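Local coordinates for SCARECROW-LIKE protein 7 (Oryza sativa Japonica Group, PDB 5HYZ) that binds DNA in vitro and is probably a transcription factor in plant development and resistance to abiotic stress, at residues Ile142-Val147 / Val176-Val181; Ile111-Phe116 / Ala202-Phe207; Thr96-Ile101 / Ile122-Leu127. All coordinates share one frame; numbering follows the deposited sequence.

Contact 1 (Ile142-Val147 / Val176-Val181)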
loop_
_atom_site.group_PDB
_atom_site.type_symbol
_atom_site.label_atom_id
_atom_site.label_comp_id
_atom_site.label_asym_id
_atom_site.label_seq_id
_atom_site.Cartn_x
_atom_site.Cartn_y
_atom_site.Cartn_z
ATOM N N ILE A 142 -23.104 11.302 4.628
ATOM C CA ILE A 142 -21.764 11.822 4.865
ATOM C C ILE A 142 -21.548 13.037 3.953
ATOM O O ILE A 142 -21.724 12.930 2.711
ATOM C CB ILE A 142 -20.698 10.723 4.597
ATOM C CG1 ILE A 142 -20.935 9.604 5.621
ATOM C CG2 ILE A 142 -19.299 11.324 4.718
ATOM C CD1 ILE A 142 -20.534 8.216 5.116
ATOM N N ARG A 143 -21.179 14.179 4.564
ATOM C CA ARG A 143 -20.818 15.361 3.796
ATOM C C ARG A 143 -19.363 15.698 4.030
ATOM O O ARG A 143 -18.853 15.492 5.135
ATOM C CB ARG A 143 -21.689 16.556 4.242
ATOM C CG ARG A 143 -23.127 16.347 3.876
ATOM C CD ARG A 143 -23.811 17.741 3.837
ATOM N NE ARG A 143 -23.877 18.347 5.148
ATOM C CZ ARG A 143 -23.756 19.653 5.416
ATOM N NH1 ARG A 143 -23.491 20.554 4.480
ATOM N NH2 ARG A 143 -23.881 20.060 6.659
ATOM N N ILE A 144 -18.668 16.145 3.004
ATOM C CA ILE A 144 -17.295 16.608 3.144
ATOM C C ILE A 144 -17.177 18.036 2.603
ATOM O O ILE A 144 -17.673 18.350 1.516
ATOM C CB ILE A 144 -16.310 15.666 2.391
ATOM C CG1 ILE A 144 -16.485 14.249 2.952
ATOM C CG2 ILE A 144 -14.860 16.160 2.585
ATOM C CD1 ILE A 144 -15.366 13.310 2.527
ATOM N N THR A 145 -16.589 18.912 3.409
ATOM C CA THR A 145 -16.275 20.271 2.953
ATOM C C THR A 145 -14.767 20.394 2.864
ATOM O O THR A 145 -14.078 20.191 3.867
ATOM C CB THR A 145 -16.855 21.327 3.947
ATOM O OG1 THR A 145 -18.282 21.190 3.983
ATOM C CG2 THR A 145 -16.444 22.726 3.453
ATOM N N GLY A 146 -14.233 20.665 1.681
ATOM C CA GLY A 146 -12.792 20.643 1.548
ATOM C C GLY A 146 -12.164 21.985 1.219
ATOM O O GLY A 146 -12.592 22.654 0.275
ATOM N N VAL A 147 -11.153 22.372 1.994
ATOM C CA VAL A 147 -10.314 23.542 1.716
ATOM C C VAL A 147 -9.046 23.012 1.065
ATOM O O VAL A 147 -8.325 22.158 1.659
ATOM C CB VAL A 147 -9.978 24.300 3.000
ATOM C CG1 VAL A 147 -8.996 25.410 2.725
ATOM C CG2 VAL A 147 -11.251 24.812 3.715
ATOM N N VAL A 176 -24.197 4.899 0.044
ATOM C CA VAL A 176 -24.383 5.967 1.078
ATOM C C VAL A 176 -24.633 7.323 0.466
ATOM O O VAL A 176 -24.021 7.653 -0.560
ATOM C CB VAL A 176 -23.163 6.116 2.015
ATOM C CG1 VAL A 176 -22.858 4.842 2.655
ATOM C CG2 VAL A 176 -21.968 6.458 1.245
ATOM N N ASP A 177 -25.566 8.081 1.073
ATOM C CA ASP A 177 -25.845 9.467 0.612
ATOM C C ASP A 177 -24.615 10.307 0.915
ATOM O O ASP A 177 -24.122 10.271 2.054
ATOM C CB ASP A 177 -27.090 10.022 1.312
ATOM C CG ASP A 177 -27.549 11.416 0.782
ATOM O OD1 ASP A 177 -27.229 11.802 -0.370
ATOM O OD2 ASP A 177 -28.289 12.109 1.538
ATOM N N PHE A 178 -24.111 11.015 -0.091
ATOM C CA PHE A 178 -22.807 11.670 0.052
ATOM C C PHE A 178 -22.789 13.027 -0.655
ATOM O O PHE A 178 -23.320 13.162 -1.743
ATOM C CB PHE A 178 -21.711 10.756 -0.533
ATOM C CG PHE A 178 -20.349 11.383 -0.565
ATOM C CD1 PHE A 178 -19.553 11.398 0.593
ATOM C CD2 PHE A 178 -19.868 11.929 -1.741
ATOM C CE1 PHE A 178 -18.277 11.988 0.579
ATOM C CE2 PHE A 178 -18.605 12.547 -1.789
ATOM C CZ PHE A 178 -17.790 12.567 -0.624
ATOM N N GLU A 179 -22.083 14.003 -0.090
ATOM C CA GLU A 179 -21.849 15.275 -0.778
ATOM C C GLU A 179 -20.425 15.731 -0.512
ATOM O O GLU A 179 -19.920 15.506 0.588
ATOM C CB GLU A 179 -22.786 16.372 -0.253
ATOM C CG GLU A 179 -24.235 15.910 -0.233
ATOM C CD GLU A 179 -25.208 16.993 0.222
ATOM O OE1 GLU A 179 -24.782 18.007 0.842
ATOM O OE2 GLU A 179 -26.412 16.811 -0.042
ATOM N N PHE A 180 -19.829 16.395 -1.482
ATOM C CA PHE A 180 -18.505 17.045 -1.343
ATOM C C PHE A 180 -18.637 18.447 -1.923
ATOM O O PHE A 180 -19.154 18.596 -3.057
ATOM C CB PHE A 180 -17.438 16.277 -2.131
ATOM C CG PHE A 180 -16.041 16.911 -2.088
ATOM C CD1 PHE A 180 -15.676 17.959 -2.959
ATOM C CD2 PHE A 180 -15.092 16.442 -1.174
ATOM C CE1 PHE A 180 -14.441 18.555 -2.903
ATOM C CE2 PHE A 180 -13.818 16.999 -1.122
ATOM C CZ PHE A 180 -13.485 18.080 -1.986
ATOM N N VAL A 181 -18.165 19.446 -1.177
ATOM C CA VAL A 181 -18.058 20.794 -1.749
ATOM C C VAL A 181 -16.725 21.406 -1.366
ATOM O O VAL A 181 -16.188 21.066 -0.293
ATOM C CB VAL A 181 -19.276 21.665 -1.228
ATOM C CG1 VAL A 181 -19.142 22.001 0.240
ATOM C CG2 VAL A 181 -19.312 22.934 -1.936
#
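Ile-144 is the bump that fits between two phenylalanines of the parallel neighbour: its CG1 lies 3.7 Å from Phe-178 CE1, while its CG2 branch leans on Phe-180, 3.8 Å from CD2. The methyl end CD1 reaches the edge of the Phe-178 ring, in its plane. Both rings, anti to their backbone N (chi1 174° and 178°), stand side by side on one face, and Ile-144 lies against both. Ile-142 CG2 touches the same flank of Phe-178 nearer its root, 4.1 Å from CD1, and Phe-180 CZ lies over the bare backbone of Gly-146, 4.4 Å from its CA. On the other face Arg-143 and Glu-179 run side by side; Arg-143 CD rests 3.2 Å from Glu-179 OE1, but the guanidinium turns off to Leu-196 O and Glu-201. Thr-145 and Val-181 lie alongside one another next to this pair. Five backbone bonds, from Ile-142 N to Asp-177 O (3.0 Å) through Gly-146 N to Val-181 O (2.8 Å), fix the register. The two strands form a beta-alpha-beta crossover through helix 157-174. Helices 157-174 and 122-132 pack over the isoleucine and phenylalanine face, and strand 110-118 continues the sheet beyond 142-147.

Contact 2 (Ile111-Phe116 / Ala202-Phe207)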
loop_
_atom_site.group_PDB
_atom_site.type_symbol
_atom_site.label_atom_id
_atom_site.label_comp_id
_atom_site.label_asym_id
_atom_site.label_seq_id
_atom_site.Cartn_x
_atom_site.Cartn_y
_atom_site.Cartn_z
ATOM N N ILE A 111 -22.742 12.533 9.346
ATOM C CA ILE A 111 -21.397 12.968 9.638
ATOM C C ILE A 111 -20.973 14.038 8.649
ATOM O O ILE A 111 -21.234 13.934 7.424
ATOM C CB ILE A 111 -20.421 11.758 9.563
ATOM C CG1 ILE A 111 -20.738 10.778 10.751
ATOM C CG2 ILE A 111 -18.942 12.264 9.674
ATOM C CD1 ILE A 111 -20.001 9.435 10.664
ATOM N N HIS A 112 -20.307 15.072 9.153
ATOM C CA HIS A 112 -19.802 16.124 8.274
ATOM C C HIS A 112 -18.316 16.261 8.517
ATOM O O HIS A 112 -17.903 16.623 9.630
ATOM C CB HIS A 112 -20.532 17.436 8.584
ATOM C CG HIS A 112 -20.162 18.562 7.688
ATOM N ND1 HIS A 112 -20.710 19.815 7.848
ATOM C CD2 HIS A 112 -19.295 18.660 6.651
ATOM C CE1 HIS A 112 -20.221 20.628 6.922
ATOM N NE2 HIS A 112 -19.355 19.957 6.186
ATOM N N ILE A 113 -17.501 15.976 7.515
ATOM C CA ILE A 113 -16.030 16.113 7.622
ATOM C C ILE A 113 -15.583 17.480 7.071
ATOM O O ILE A 113 -15.963 17.830 5.963
ATOM C CB ILE A 113 -15.324 15.023 6.765
ATOM C CG1 ILE A 113 -15.763 13.609 7.178
ATOM C CG2 ILE A 113 -13.774 15.179 6.793
ATOM C CD1 ILE A 113 -15.486 13.301 8.647
ATOM N N VAL A 114 -14.797 18.228 7.827
ATOM C CA VAL A 114 -14.200 19.457 7.309
ATOM C C VAL A 114 -12.735 19.237 7.155
ATOM O O VAL A 114 -12.029 19.034 8.135
ATOM C CB VAL A 114 -14.505 20.670 8.244
ATOM C CG1 VAL A 114 -13.854 21.989 7.618
ATOM C CG2 VAL A 114 -16.006 20.808 8.359
ATOM N N ASP A 115 -12.249 19.234 5.923
ATOM C CA ASP A 115 -10.833 18.983 5.666
ATOM C C ASP A 115 -10.098 20.275 5.326
ATOM O O ASP A 115 -10.277 20.824 4.203
ATOM C CB ASP A 115 -10.658 17.956 4.512
ATOM C CG ASP A 115 -9.232 17.414 4.428
ATOM O OD1 ASP A 115 -8.399 17.682 5.325
ATOM O OD2 ASP A 115 -8.916 16.648 3.485
ATOM N N PHE A 116 -9.295 20.793 6.280
ATOM C CA PHE A 116 -8.461 21.944 6.011
ATOM C C PHE A 116 -7.173 21.471 5.394
ATOM O O PHE A 116 -6.272 20.928 6.074
ATOM C CB PHE A 116 -8.169 22.747 7.292
ATOM C CG PHE A 116 -9.318 23.571 7.748
ATOM C CD1 PHE A 116 -9.550 24.861 7.205
ATOM C CD2 PHE A 116 -10.146 23.093 8.755
ATOM C CE1 PHE A 116 -10.629 25.594 7.680
ATOM C CE2 PHE A 116 -11.209 23.789 9.254
ATOM C CZ PHE A 116 -11.461 25.088 8.689
ATOM N N ALA A 202 -22.750 15.055 13.182
ATOM C CA ALA A 202 -21.503 15.183 13.923
ATOM C C ALA A 202 -20.451 15.726 12.987
ATOM O O ALA A 202 -20.339 15.271 11.849
ATOM C CB ALA A 202 -21.040 13.840 14.480
ATOM N N VAL A 203 -19.620 16.622 13.499
ATOM C CA VAL A 203 -18.586 17.222 12.707
ATOM C C VAL A 203 -17.210 16.687 13.149
ATOM O O VAL A 203 -16.958 16.581 14.354
ATOM C CB VAL A 203 -18.606 18.759 12.897
ATOM C CG1 VAL A 203 -17.419 19.340 12.178
ATOM C CG2 VAL A 203 -19.943 19.334 12.353
ATOM N N ALA A 204 -16.350 16.343 12.186
ATOM C CA ALA A 204 -14.942 16.106 12.462
ATOM C C ALA A 204 -14.131 17.060 11.622
ATOM O O ALA A 204 -14.390 17.224 10.425
ATOM C CB ALA A 204 -14.550 14.628 12.144
ATOM N N VAL A 205 -13.128 17.665 12.225
ATOM C CA VAL A 205 -12.258 18.592 11.513
ATOM C C VAL A 205 -10.896 17.977 11.389
ATOM O O VAL A 205 -10.370 17.463 12.372
ATOM C CB VAL A 205 -12.133 19.966 12.260
ATOM C CG1 VAL A 205 -11.292 20.917 11.439
ATOM C CG2 VAL A 205 -13.531 20.557 12.336
ATOM N N ASN A 206 -10.309 18.056 10.197
ATOM C CA ASN A 206 -9.058 17.369 9.907
ATOM C C ASN A 206 -7.980 18.400 9.464
ATOM O O ASN A 206 -8.195 19.197 8.539
ATOM C CB ASN A 206 -9.329 16.317 8.788
ATOM C CG ASN A 206 -8.136 15.467 8.481
ATOM O OD1 ASN A 206 -7.840 14.543 9.269
ATOM N ND2 ASN A 206 -7.553 15.619 7.257
ATOM N N PHE A 207 -6.840 18.427 10.150
ATOM C CA PHE A 207 -5.704 19.226 9.736
ATOM C C PHE A 207 -4.503 18.310 9.459
ATOM O O PHE A 207 -3.713 18.045 10.371
ATOM C CB PHE A 207 -5.281 20.164 10.843
ATOM C CG PHE A 207 -6.282 21.265 11.148
ATOM C CD1 PHE A 207 -6.354 22.388 10.327
ATOM C CD2 PHE A 207 -7.143 21.166 12.260
ATOM C CE1 PHE A 207 -7.231 23.424 10.633
ATOM C CE2 PHE A 207 -8.038 22.206 12.574
ATOM C CZ PHE A 207 -8.062 23.346 11.741
#
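Ile-111 starts the parallel pairing beside Ala-202, its CA making a CA-H...O contact with the Ala-202 carbonyl that His-112 N also uses, N to O 2.7 Å. His-112 in turn gives its own carbonyl to Ala-204 N. Its imidazole leads away from 202-207 and is held by both nitrogens, ND1 to Glu-201 and NE2 to Thr-145, while Val-114 CG2 lies over the outer part of one ring face. Ile-113 bends back (chi2 -58°), bringing CD1 to 3.9 Å from Ala-204 CB. Val-114 N donates a nearly straight bond to Ala-204 O (2.8 Å), and the Val-114 carbonyl accepts one from Asn-206 N. Alongside Asp-115 runs Asn-206, pointing the same way. Asn-206 ND2 gives a straight bond of 3.0 Å to Asp-115 OD1, coming from above the carboxylate plane although the acceptor lies in the amide plane; the two flat groups stand 62° apart. Asp-115 OD2 binds Trp-124 NE1; Asn-206 OD1 accepts from Thr-238 OG1 and Gln-123 NE2, and its ND2 probably also binds Gln-123 OE1, bonds that satisfy the buried amide. At Phe-116 the backbone N still reaches Asn-206 O, and the ring turns to the opposite face. There Val-205 CG1 meets its edge in plane, 3.6 Å from CE2, and the Phe-207 ring runs nearly parallel at 10° but slid aside, centroids 5.0 Å apart. Helix 220-231 packs on these aromatic rings, helix 122-132 on the Ile-113 face. Residues 111-115, Ile-His-Ile-Val-Asp, match the VHIID motif of the GRAS family, and their pairing with 202-207 forms the middle of the parallel sheet, where the crossovers change sides, in the Rossmann-like fold of the GRAS domain.

Contact 3 (Thr96-Ile101 / Ile122-Leu127)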
loop_
_atom_site.group_PDB
_atom_site.type_symbol
_atom_site.label_atom_id
_atom_site.label_comp_id
_atom_site.label_asym_id
_atom_site.label_seq_id
_atom_site.Cartn_x
_atom_site.Cartn_y
_atom_site.Cartn_z
ATOM N N THR A 96 -4.392 6.851 10.736
ATOM C CA THR A 96 -4.501 7.053 12.166
ATOM C C THR A 96 -5.581 8.143 12.493
ATOM O O THR A 96 -6.424 7.965 13.408
ATOM C CB THR A 96 -3.132 7.467 12.749
ATOM O OG1 THR A 96 -2.203 6.445 12.411
ATOM C CG2 THR A 96 -3.185 7.578 14.266
ATOM N N ALA A 97 -5.573 9.209 11.716
ATOM C CA ALA A 97 -6.631 10.206 11.831
ATOM C C ALA A 97 -8.041 9.585 11.604
ATOM O O ALA A 97 -8.993 9.853 12.360
ATOM C CB ALA A 97 -6.377 11.328 10.831
ATOM N N ASN A 98 -8.158 8.748 10.562
ATOM C CA ASN A 98 -9.455 8.159 10.254
ATOM C C ASN A 98 -9.962 7.290 11.373
ATOM O O ASN A 98 -11.158 7.254 11.650
ATOM C CB ASN A 98 -9.383 7.316 8.957
ATOM C CG ASN A 98 -9.380 8.163 7.710
ATOM O OD1 ASN A 98 -9.507 9.387 7.803
ATOM N ND2 ASN A 98 -9.281 7.521 6.520
ATOM N N GLN A 99 -9.060 6.547 12.014
ATOM C CA GLN A 99 -9.503 5.711 13.109
ATOM C C GLN A 99 -10.078 6.567 14.229
ATOM O O GLN A 99 -11.137 6.228 14.819
ATOM C CB GLN A 99 -8.303 4.826 13.577
ATOM C CG GLN A 99 -8.712 3.762 14.586
ATOM C CD GLN A 99 -9.675 2.736 13.941
ATOM O OE1 GLN A 99 -9.531 2.378 12.750
ATOM N NE2 GLN A 99 -10.682 2.289 14.714
ATOM N N ALA A 100 -9.408 7.689 14.511
ATOM C CA ALA A 100 -9.949 8.618 15.543
ATOM C C ALA A 100 -11.311 9.220 15.155
ATOM O O ALA A 100 -12.203 9.330 16.006
ATOM C CB ALA A 100 -8.988 9.740 15.805
ATOM N N ILE A 101 -11.468 9.568 13.866
ATOM C CA ILE A 101 -12.770 10.091 13.420
ATOM C C ILE A 101 -13.867 9.020 13.563
ATOM O O ILE A 101 -14.979 9.283 13.986
ATOM C CB ILE A 101 -12.642 10.548 11.973
ATOM C CG1 ILE A 101 -11.685 11.763 11.951
ATOM C CG2 ILE A 101 -14.032 10.906 11.412
ATOM C CD1 ILE A 101 -11.203 12.194 10.487
ATOM N N ILE A 122 -7.843 10.397 -1.197
ATOM C CA ILE A 122 -7.711 8.996 -0.697
ATOM C C ILE A 122 -8.014 8.853 0.794
ATOM O O ILE A 122 -8.593 7.836 1.208
ATOM C CB ILE A 122 -6.314 8.432 -1.051
ATOM C CG1 ILE A 122 -6.358 6.884 -0.877
ATOM C CG2 ILE A 122 -5.273 9.082 -0.206
ATOM C CD1 ILE A 122 -5.112 6.128 -1.386
ATOM N N GLN A 123 -7.697 9.884 1.617
ATOM C CA GLN A 123 -8.080 9.756 3.028
ATOM C C GLN A 123 -9.580 9.511 3.170
ATOM O O GLN A 123 -10.057 8.732 3.996
ATOM C CB GLN A 123 -7.701 11.049 3.814
ATOM C CG GLN A 123 -8.056 10.893 5.342
ATOM C CD GLN A 123 -7.517 12.055 6.239
ATOM O OE1 GLN A 123 -6.924 13.045 5.752
ATOM N NE2 GLN A 123 -7.773 11.940 7.517
ATOM N N TRP A 124 -10.370 10.247 2.361
ATOM C CA TRP A 124 -11.800 10.130 2.537
ATOM C C TRP A 124 -12.381 8.920 1.878
ATOM O O TRP A 124 -13.402 8.429 2.334
ATOM C CB TRP A 124 -12.488 11.454 2.016
ATOM C CG TRP A 124 -11.830 12.608 2.734
ATOM C CD1 TRP A 124 -11.243 13.710 2.159
ATOM C CD2 TRP A 124 -11.581 12.716 4.171
ATOM N NE1 TRP A 124 -10.676 14.503 3.135
ATOM C CE2 TRP A 124 -10.860 13.923 4.364
ATOM C CE3 TRP A 124 -11.907 11.919 5.291
ATOM C CZ2 TRP A 124 -10.426 14.352 5.625
ATOM C CZ3 TRP A 124 -11.437 12.320 6.586
ATOM C CH2 TRP A 124 -10.705 13.562 6.729
ATOM N N ALA A 125 -11.751 8.430 0.833
ATOM C CA ALA A 125 -12.204 7.146 0.280
ATOM C C ALA A 125 -11.989 6.038 1.334
ATOM O O ALA A 125 -12.884 5.222 1.587
ATOM C CB ALA A 125 -11.445 6.831 -1.001
ATOM N N ALA A 126 -10.838 6.101 2.008
ATOM C CA ALA A 126 -10.586 5.138 3.076
ATOM C C ALA A 126 -11.604 5.273 4.213
ATOM O O ALA A 126 -12.118 4.265 4.788
ATOM C CB ALA A 126 -9.108 5.298 3.578
ATOM N N LEU A 127 -11.899 6.517 4.600
ATOM C CA LEU A 127 -12.838 6.711 5.672
ATOM C C LEU A 127 -14.250 6.242 5.267
ATOM O O LEU A 127 -14.972 5.660 6.058
ATOM C CB LEU A 127 -12.921 8.229 6.072
ATOM C CG LEU A 127 -13.871 8.405 7.275
ATOM C CD1 LEU A 127 -13.231 7.954 8.627
ATOM C CD2 LEU A 127 -14.271 9.887 7.467
#
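A chi1 of -77° sets the amide of Asn-98 anti to its own carbonyl carbon and aims it at helix 122-127, while Gln-123, extended from a chi1 of -178°, carries its amide over to meet it. The result is a knob-into-hole fit between two helices that lie on the same face of the Rossmann-like sheet: Asn-98 sits among Gln-123, Trp-124, Ala-126 and Leu-127. The helix axes cross at -43° and approach to 10.0 Å. Both ends of the Asn-98 amide are used. ND2 gives a hydrogen bond to the backbone Gln-123 O, 2.9 Å, on a lone pair in the carbonyl plane, and that oxygen also accepts the helical bond from Leu-127 N. OD1 accepts from Gln-123 NE2 at 3.1 Å, the donor standing above the carbonyl plane. Gln-123 NE2 also binds Asn-206 OD1, linking the knob to strand 202-208, and lies 3.6 Å from Ala-97 CB. One turn on, Ile-101 fills the apolar side. It crosses Leu-127 at about a right angle, CG2 to CD2 4.1 Å, both also touching Ile-113 of the sheet. Ala-125, turned away from 96-101, packs on Trp-341 of the second subunit. At the indole, Ile-101 CD1 meets the edge of the six-membered ring in its plane, 3.9 Å from Trp-124 CZ3.

Followed from the N terminus, helix 89-104 leads into strand 110-118 and then helix 122-132, where contact 3 closes the first and shortest loop. Contact 2 has already opened on strand 110-118, inside that loop, so contacts 2 and 3 cross. The chain next runs through strand 141-148 and helix 157-174 to strand 177-182, and contact 1 closes there, after contact 3 has ended. Only with strand 202-208 does contact 2 close, its long loop enclosing all of contact 1. Strand 110-118 lies between 141-148 and 202-208, so contacts 1 and 2 are parts of one sheet; contact 3 holds two helices together upon it, with Trp-124 reaching both strand pairs.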